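Local coordinates for uncharacterized protein (Jannaschia sp. CCS1, PDB 2PYQ) that is of unknown function, belongs to the DUF2853 family and folds as a compact, all-helical single chain, at residues S51-A54 against E55-I59; P24-A27 against L28-K31; S75-G78 against G79-S82. All coordinates share one frame; numbering follows the deposited sequence.

In the fold
Contacts 1 and 2 are the N-terminal turns of two helices, 53-65 and 26-36, each opened by an aspartate cap, whereas contact 3 is a turn within helix 74-87. Contacts 1 and 3 touch, their centres about 11 Å apart; helices 53-65 and 74-87, successive in the chain, pack against each other, with Met-77 CE 3.6 Å from Glu-57 OE2 and Ile-80 CD1 3.7 Å from Leu-56 O. Contact 2 lies across the chain's centre from both, its centre about 24 Å from that of contact 1 and about 22 Å from that of contact 3. No active site or ligand is known to which they could be related.

Contact 1 of 3, residues S51-A54 against E55-I59; sequences SDTA and ELETI
Asp-52 and Glu-55 meet where the chain enters helix 53-65, the backbone of Asp-52 itself being extended. Leu-56 N donates to Asp-52 O at 3.2 Å and Glu-57 N to Thr-53 O at 2.9 Å, the first rungs of the helix. Asp-52 is the N-cap: with CG anti to the backbone N (chi1 -178°), its carboxylate folds back so that OD2 accepts from Glu-55 N at 2.9 Å. The N-H arrives from above the carboxylate plane, and the bond is bent, at 136°. The same N-H reaches Asp-52 O weakly, so two acceptors share it. OD2 of Asp-52 also lies 3.1 Å from Glu-55 CB, while the glutamate chain runs across the aspartate at about a right angle and takes its own carboxylate away, where OE2 accepts from Ala-49 N. Further along, Ala-54 O receives Thr-58 N at 2.9 Å, and Thr-58 OG1 lies 3.0 Å from the same Ala-54 oxygen. This capped turn stands at the surface, with Leu-56 packed on Met-77 and Ile-80 of helix 74-87 and Ile-59 on Tyr-100 and Leu-103 of helix 96-106.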
ATOM      1  N   SER A  51       9.323  -4.179  -9.131  1.00 38.66           N
ATOM      2  CA  SER A  51       9.973  -4.202 -10.451  1.00 43.41           C
ATOM      3  C   SER A  51       9.151  -4.888 -11.566  1.00 44.61           C
ATOM      4  O   SER A  51       9.682  -5.085 -12.674  1.00 46.71           O
ATOM      5  CB  SER A  51      11.322  -4.902 -10.313  1.00 47.37           C
ATOM      6  OG  SER A  51      11.121  -6.262  -9.894  1.00 53.15           O
ATOM      7  N   ASP A  52       7.879  -5.249 -11.320  1.00 41.36           N
ATOM      8  CA  ASP A  52       7.062  -5.884 -12.351  1.00 42.64           C
ATOM      9  C   ASP A  52       6.098  -4.881 -12.961  1.00 41.49           C
ATOM     10  O   ASP A  52       5.143  -4.463 -12.299  1.00 41.38           O
ATOM     11  CB  ASP A  52       6.287  -7.063 -11.804  1.00 46.96           C
ATOM     12  CG  ASP A  52       5.483  -7.732 -12.877  1.00 55.74           C
ATOM     13  OD1 ASP A  52       6.096  -8.231 -13.864  1.00 59.42           O
ATOM     14  OD2 ASP A  52       4.227  -7.740 -12.773  1.00 59.46           O
ATOM     15  N   THR A  53       6.307  -4.542 -14.231  1.00 41.22           N
ATOM     16  CA  THR A  53       5.480  -3.597 -15.003  1.00 36.26           C
ATOM     17  C   THR A  53       3.996  -3.892 -14.944  1.00 31.89           C
ATOM     18  O   THR A  53       3.224  -2.986 -14.628  1.00 30.23           O
ATOM     19  CB  THR A  53       5.966  -3.570 -16.489  1.00 43.35           C
ATOM     20  OG1 THR A  53       7.284  -2.957 -16.518  1.00 42.92           O
ATOM     21  CG2 THR A  53       5.018  -2.780 -17.437  1.00 39.93           C
ATOM     22  N   ALA A  54       3.601  -5.131 -15.217  1.00 30.04           N
ATOM     23  CA  ALA A  54       2.160  -5.507 -15.227  1.00 30.00           C
ATOM     24  C   ALA A  54       1.482  -5.341 -13.857  1.00 29.28           C
ATOM     25  O   ALA A  54       0.325  -4.909 -13.793  1.00 30.18           O
ATOM     26  CB  ALA A  54       1.973  -6.948 -15.765  1.00 32.11           C
ATOM     27  N   GLU A  55       2.218  -5.612 -12.794  1.00 27.94           N
ATOM     28  CA  GLU A  55       1.706  -5.492 -11.451  1.00 30.80           C
ATOM     29  C   GLU A  55       1.435  -4.017 -11.099  1.00 26.99           C
ATOM     30  O   GLU A  55       0.426  -3.687 -10.533  1.00 26.08           O
ATOM     31  CB  GLU A  55       2.667  -6.184 -10.523  1.00 37.21           C
ATOM     32  CG  GLU A  55       2.749  -5.703  -9.207  1.00 45.44           C
ATOM     33  CD  GLU A  55       2.280  -6.697  -8.239  1.00 55.03           C
ATOM     34  OE1 GLU A  55       1.048  -6.908  -8.217  1.00 58.90           O
ATOM     35  OE2 GLU A  55       3.132  -7.287  -7.501  1.00 57.25           O
ATOM     36  N   LEU A  56       2.333  -3.151 -11.534  1.00 26.02           N
ATOM     37  CA  LEU A  56       2.144  -1.711 -11.377  1.00 24.62           C
ATOM     38  C   LEU A  56       1.003  -1.206 -12.247  1.00 24.54           C
ATOM     39  O   LEU A  56       0.247  -0.339 -11.800  1.00 25.95           O
ATOM     40  CB  LEU A  56       3.424  -0.932 -11.653  1.00 24.84           C
ATOM     41  CG  LEU A  56       4.625  -1.325 -10.797  1.00 24.94           C
ATOM     42  CD1 LEU A  56       5.756  -0.361 -11.129  1.00 26.21           C
ATOM     43  CD2 LEU A  56       4.357  -1.364  -9.290  1.00 23.73           C
ATOM     44  N   GLU A  57       0.852  -1.729 -13.468  1.00 24.10           N
ATOM     45  CA  GLU A  57      -0.297  -1.369 -14.337  1.00 26.19           C
ATOM     46  C   GLU A  57      -1.638  -1.796 -13.703  1.00 26.46           C
ATOM     47  O   GLU A  57      -2.655  -1.116 -13.895  1.00 25.76           O
ATOM     48  CB  GLU A  57      -0.186  -1.965 -15.761  1.00 27.88           C
ATOM     49  CG  GLU A  57       0.995  -1.493 -16.618  1.00 32.09           C
ATOM     50  CD  GLU A  57       1.034  -0.010 -16.865  1.00 38.68           C
ATOM     51  OE1 GLU A  57      -0.022   0.677 -16.767  1.00 40.38           O
ATOM     52  OE2 GLU A  57       2.156   0.491 -17.197  1.00 39.85           O
ATOM     53  N   THR A  58      -1.618  -2.912 -12.974  1.00 27.30           N
ATOM     54  CA  THR A  58      -2.791  -3.442 -12.282  1.00 26.78           C
ATOM     55  C   THR A  58      -3.161  -2.571 -11.091  1.00 24.80           C
ATOM     56  O   THR A  58      -4.346  -2.341 -10.843  1.00 25.66           O
ATOM     57  CB  THR A  58      -2.583  -4.916 -11.858  1.00 28.38           C
ATOM     58  OG1 THR A  58      -2.491  -5.728 -13.063  1.00 30.34           O
ATOM     59  CG2 THR A  58      -3.755  -5.425 -10.998  1.00 27.51           C
ATOM     60  N   ILE A  59      -2.155  -2.088 -10.352  1.00 23.91           N
ATOM     61  CA  ILE A  59      -2.409  -1.149  -9.226  1.00 21.88           C
ATOM     62  C   ILE A  59      -3.004   0.124  -9.801  1.00 21.50           C
ATOM     63  O   ILE A  59      -3.966   0.637  -9.261  1.00 22.54           O
ATOM     64  CB  ILE A  59      -1.139  -0.851  -8.418  1.00 22.85           C
ATOM     65  CG1 ILE A  59      -0.655  -2.120  -7.686  1.00 24.17           C
ATOM     66  CG2 ILE A  59      -1.372   0.266  -7.381  1.00 19.89           C
ATOM     67  CD1 ILE A  59       0.710  -2.004  -7.113  1.00 23.93           C
TER

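Contact 2 of 3, residues P24-A27 against L28-K31; sequences PDMA and LLEK
The carboxylate of Asp-25 receives the amide of Leu-28, OD1 accepting from Leu-28 N at 3.2 Å in an almost straight bond of 169°. The N-H points down onto the carboxylate from above its plane, 68° out of it, and the aspartate crosses the leucine side chain at about a right angle, Asp-25 CG 3.8 Å from Leu-28 CB. This OD1 bond is the work of an N-cap aspartate, closing the start of helix 26-36. Asp-25 O accepts from Leu-29 N at 2.9 Å, the first regular helical bond, and the amide of Asp-25 itself donates to Tyr-101 OH. The next bonds follow suit, Glu-30 N to Met-26 O at 2.9 Å and Lys-31 N to Ala-27 O at 3.3 Å. Lys-31 CG comes within 3.3 Å of that same Ala-27 oxygen before the extended chain carries NZ to a salt bridge with the C-terminal carboxylate, Gly-114 OXT; Glu-30 OE2 pairs with Lys-34. Selenomethionine Met-26, which touches Ile-9 and Ala-13 of helix 4-18, runs alongside Leu-29: CG beside the backbone N (chi1 -64°) and a bend at chi2 set SE 4.1 Å from Leu-29 CD2.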
ATOM      1  N   PRO A  24       2.416   6.823  10.975  1.00 23.12           N
ATOM      2  CA  PRO A  24       1.227   6.131  10.453  1.00 24.84           C
ATOM      3  C   PRO A  24      -0.098   6.604  11.059  1.00 26.59           C
ATOM      4  O   PRO A  24      -0.187   6.803  12.292  1.00 27.90           O
ATOM      5  CB  PRO A  24       1.512   4.661  10.800  1.00 24.80           C
ATOM      6  CG  PRO A  24       2.449   4.698  11.909  1.00 24.68           C
ATOM      7  CD  PRO A  24       3.215   5.984  11.848  1.00 22.55           C
ATOM      8  N   ASP A  25      -1.094   6.815  10.205  1.00 24.06           N
ATOM      9  CA  ASP A  25      -2.473   7.137  10.622  1.00 23.06           C
ATOM     10  C   ASP A  25      -3.092   5.755  10.801  1.00 22.97           C
ATOM     11  O   ASP A  25      -3.445   5.088   9.827  1.00 24.35           O
ATOM     12  CB  ASP A  25      -3.168   7.980   9.557  1.00 24.33           C
ATOM     13  CG  ASP A  25      -4.615   8.303   9.881  1.00 30.22           C
ATOM     14  OD1 ASP A  25      -5.282   7.640  10.715  1.00 31.67           O
ATOM     15  OD2 ASP A  25      -5.109   9.258   9.243  1.00 33.58           O
HETATM   16  N   MSE A  26      -3.165   5.295  12.039  1.00 21.91           N
HETATM   17  CA  MSE A  26      -3.624   3.922  12.328  1.00 21.48           C
HETATM   18  C   MSE A  26      -5.066   3.649  11.907  1.00 23.79           C
HETATM   19  O   MSE A  26      -5.380   2.544  11.459  1.00 24.21           O
HETATM   20  CB  MSE A  26      -3.434   3.563  13.816  1.00 22.47           C
HETATM   21  CG  MSE A  26      -1.967   3.551  14.259  1.00 25.81           C
HETATM   22 SE   MSE A  26      -0.834   2.295  13.292  0.75 29.36          SE
HETATM   23  CE  MSE A  26      -1.637   0.669  13.827  1.00 24.00           C
ATOM     24  N   ALA A  27      -5.926   4.658  12.076  1.00 25.52           N
ATOM     25  CA  ALA A  27      -7.329   4.536  11.672  1.00 24.28           C
ATOM     26  C   ALA A  27      -7.394   4.284  10.169  1.00 22.49           C
ATOM     27  O   ALA A  27      -8.075   3.375   9.746  1.00 24.94           O
ATOM     28  CB  ALA A  27      -8.095   5.792  12.043  1.00 26.96           C
ATOM     29  N   LEU A  28      -6.652   5.056   9.375  1.00 20.78           N
ATOM     30  CA  LEU A  28      -6.620   4.837   7.925  1.00 20.31           C
ATOM     31  C   LEU A  28      -5.997   3.492   7.576  1.00 20.75           C
ATOM     32  O   LEU A  28      -6.516   2.770   6.715  1.00 21.60           O
ATOM     33  CB  LEU A  28      -5.875   5.970   7.220  1.00 20.14           C
ATOM     34  CG  LEU A  28      -5.787   5.885   5.696  1.00 20.18           C
ATOM     35  CD1 LEU A  28      -7.171   5.832   5.062  1.00 20.07           C
ATOM     36  CD2 LEU A  28      -4.916   7.008   5.156  1.00 19.99           C
ATOM     37  N   LEU A  29      -4.857   3.189   8.189  1.00 19.72           N
ATOM     38  CA  LEU A  29      -4.167   1.925   7.936  1.00 20.30           C
ATOM     39  C   LEU A  29      -5.086   0.722   8.166  1.00 20.28           C
ATOM     40  O   LEU A  29      -5.080  -0.205   7.368  1.00 21.11           O
ATOM     41  CB  LEU A  29      -2.892   1.805   8.797  1.00 21.31           C
ATOM     42  CG  LEU A  29      -2.015   0.572   8.540  1.00 20.57           C
ATOM     43  CD1 LEU A  29      -1.553   0.426   7.043  1.00 19.13           C
ATOM     44  CD2 LEU A  29      -0.802   0.650   9.489  1.00 21.16           C
ATOM     45  N   GLU A  30      -5.880   0.760   9.220  1.00 21.01           N
ATOM     46  CA  GLU A  30      -6.866  -0.319   9.469  1.00 21.81           C
ATOM     47  C   GLU A  30      -7.922  -0.435   8.338  1.00 23.45           C
ATOM     48  O   GLU A  30      -8.229  -1.554   7.902  1.00 25.88           O
ATOM     49  CB  GLU A  30      -7.541  -0.150  10.848  1.00 24.06           C
ATOM     50  CG  GLU A  30      -8.650  -1.150  11.159  1.00 29.43           C
ATOM     51  CD  GLU A  30      -8.179  -2.591  11.088  1.00 40.55           C
ATOM     52  OE1 GLU A  30      -7.309  -2.905  11.901  1.00 48.07           O
ATOM     53  OE2 GLU A  30      -8.670  -3.401  10.247  1.00 42.99           O
ATOM     54  N   LYS A  31      -8.416   0.703   7.851  1.00 21.60           N
ATOM     55  CA  LYS A  31      -9.404   0.744   6.753  1.00 21.75           C
ATOM     56  C   LYS A  31      -8.802   0.178   5.466  1.00 21.17           C
ATOM     57  O   LYS A  31      -9.467  -0.562   4.737  1.00 22.25           O
ATOM     58  CB  LYS A  31      -9.902   2.181   6.553  1.00 21.66           C
ATOM     59  CG  LYS A  31     -10.627   2.730   7.766  1.00 22.49           C
ATOM     60  CD  LYS A  31     -10.914   4.205   7.687  1.00 22.47           C
ATOM     61  CE  LYS A  31     -11.339   4.756   9.048  1.00 29.07           C
ATOM     62  NZ  LYS A  31     -11.528   6.223   9.037  1.00 33.45           N
TER

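Contact 3 of 3, residues S75-G78 against G79-S82; sequences SLMG and GIQS
The side-chain amide of Gln-81 lies across Met-77, a selenomethionine, with one face turned to the preceding helical turn: Met-77 CG sits over it, 4.0 Å from Gln-81 CD. The two side chains cross at about a right angle. Met-77 O is 3.7 Å from Gln-81 NE2, and Gly-78 CA also lies near that nitrogen. With CG beside its backbone N (chi1 -72°), Gln-81 lays CG against Met-77 O at 3.3 Å, and the extended chain carries the amide on over Met-77 CG. In Met-77, CG anti to the backbone N and a bend at chi2 bring SE to 4.1 Å from Ile-80 CB; the bend at chi3 turns only the methyl CE. Ile-80 CG1 lies against Leu-76 O at 3.4 Å. Gly-78 and Gly-79 add no side chains, and buried Gly-79 N donates to Ser-75 O at 2.9 Å. Gln-81 N to Met-77 O, at 2.8 Å, is one of three further i to i+4 backbone bonds, together the ladder of an alpha-helix. Leu-76 reaches Met-65, and Ile-80 Leu-64, both on helix 53-65. Buried Leu-76 and Ile-80 against exposed Ser-75 and Gln-81 make this an amphipathic helix of an all-helical fold.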
ATOM      1  N   SER A  75       0.457  11.293 -13.874  1.00 20.58           N
ATOM      2  CA  SER A  75       0.576  11.396 -12.405  1.00 19.69           C
ATOM      3  C   SER A  75       0.347  10.055 -11.677  1.00 20.79           C
ATOM      4  O   SER A  75       0.859   9.876 -10.587  1.00 18.76           O
ATOM      5  CB  SER A  75      -0.367  12.443 -11.862  1.00 19.46           C
ATOM      6  OG  SER A  75      -1.698  12.077 -12.094  1.00 21.54           O
ATOM      7  N   LEU A  76      -0.410   9.125 -12.285  1.00 19.75           N
ATOM      8  CA  LEU A  76      -0.713   7.830 -11.625  1.00 19.54           C
ATOM      9  C   LEU A  76       0.503   6.929 -11.514  1.00 19.58           C
ATOM     10  O   LEU A  76       0.896   6.550 -10.417  1.00 19.06           O
ATOM     11  CB  LEU A  76      -1.873   7.110 -12.305  1.00 20.17           C
ATOM     12  CG  LEU A  76      -3.194   7.880 -12.319  1.00 20.29           C
ATOM     13  CD1 LEU A  76      -4.330   6.914 -12.735  1.00 20.98           C
ATOM     14  CD2 LEU A  76      -3.563   8.533 -10.998  1.00 19.57           C
HETATM   15  N   MSE A  77       1.118   6.626 -12.648  1.00 20.32           N
HETATM   16  CA  MSE A  77       2.360   5.843 -12.601  1.00 20.56           C
HETATM   17  C   MSE A  77       3.467   6.633 -11.896  1.00 20.12           C
HETATM   18  O   MSE A  77       4.290   6.052 -11.237  1.00 20.55           O
HETATM   19  CB  MSE A  77       2.786   5.391 -13.990  1.00 24.10           C
HETATM   20  CG  MSE A  77       3.904   4.378 -13.997  1.00 27.40           C
HETATM   21 SE   MSE A  77       3.483   2.761 -12.963  0.75 29.22          SE
HETATM   22  CE  MSE A  77       1.978   2.148 -13.956  1.00 22.65           C
ATOM     23  N   GLY A  78       3.472   7.948 -12.021  1.00 19.96           N
ATOM     24  CA  GLY A  78       4.441   8.787 -11.293  1.00 19.64           C
ATOM     25  C   GLY A  78       4.299   8.603  -9.802  1.00 19.25           C
ATOM     26  O   GLY A  78       5.292   8.477  -9.088  1.00 19.17           O
ATOM     27  N   GLY A  79       3.059   8.569  -9.332  1.00 18.44           N
ATOM     28  CA  GLY A  79       2.762   8.337  -7.907  1.00 17.85           C
ATOM     29  C   GLY A  79       3.156   6.935  -7.462  1.00 17.92           C
ATOM     30  O   GLY A  79       3.697   6.772  -6.383  1.00 17.97           O
ATOM     31  N   ILE A  80       2.879   5.940  -8.302  1.00 18.38           N
ATOM     32  CA  ILE A  80       3.253   4.544  -8.015  1.00 18.64           C
ATOM     33  C   ILE A  80       4.795   4.445  -7.921  1.00 20.41           C
ATOM     34  O   ILE A  80       5.324   3.901  -6.957  1.00 19.52           O
ATOM     35  CB  ILE A  80       2.689   3.565  -9.042  1.00 19.28           C
ATOM     36  CG1 ILE A  80       1.170   3.501  -8.889  1.00 19.09           C
ATOM     37  CG2 ILE A  80       3.275   2.160  -8.818  1.00 19.74           C
ATOM     38  CD1 ILE A  80       0.443   2.855 -10.032  1.00 19.83           C
ATOM     39  N   GLN A  81       5.489   5.029  -8.893  1.00 19.41           N
ATOM     40  CA  GLN A  81       6.957   5.014  -8.904  1.00 20.28           C
ATOM     41  C   GLN A  81       7.515   5.683  -7.646  1.00 21.37           C
ATOM     42  O   GLN A  81       8.450   5.142  -7.011  1.00 23.83           O
ATOM     43  CB  GLN A  81       7.523   5.615 -10.198  1.00 24.92           C
ATOM     44  CG  GLN A  81       7.283   4.666 -11.384  1.00 35.14           C
ATOM     45  CD  GLN A  81       7.606   5.265 -12.760  1.00 46.43           C
ATOM     46  OE1 GLN A  81       7.918   4.506 -13.708  1.00 50.54           O
ATOM     47  NE2 GLN A  81       7.539   6.609 -12.897  1.00 47.06           N
ATOM     48  N   SER A  82       6.918   6.816  -7.254  1.00 19.41           N
ATOM     49  CA  SER A  82       7.310   7.568  -6.056  1.00 19.99           C
ATOM     50  C   SER A  82       7.185   6.736  -4.778  1.00 18.25           C
ATOM     51  O   SER A  82       8.124   6.676  -3.981  1.00 18.75           O
ATOM     52  CB  SER A  82       6.499   8.855  -5.916  1.00 23.36           C
ATOM     53  OG  SER A  82       6.889   9.558  -4.729  1.00 26.66           O
TER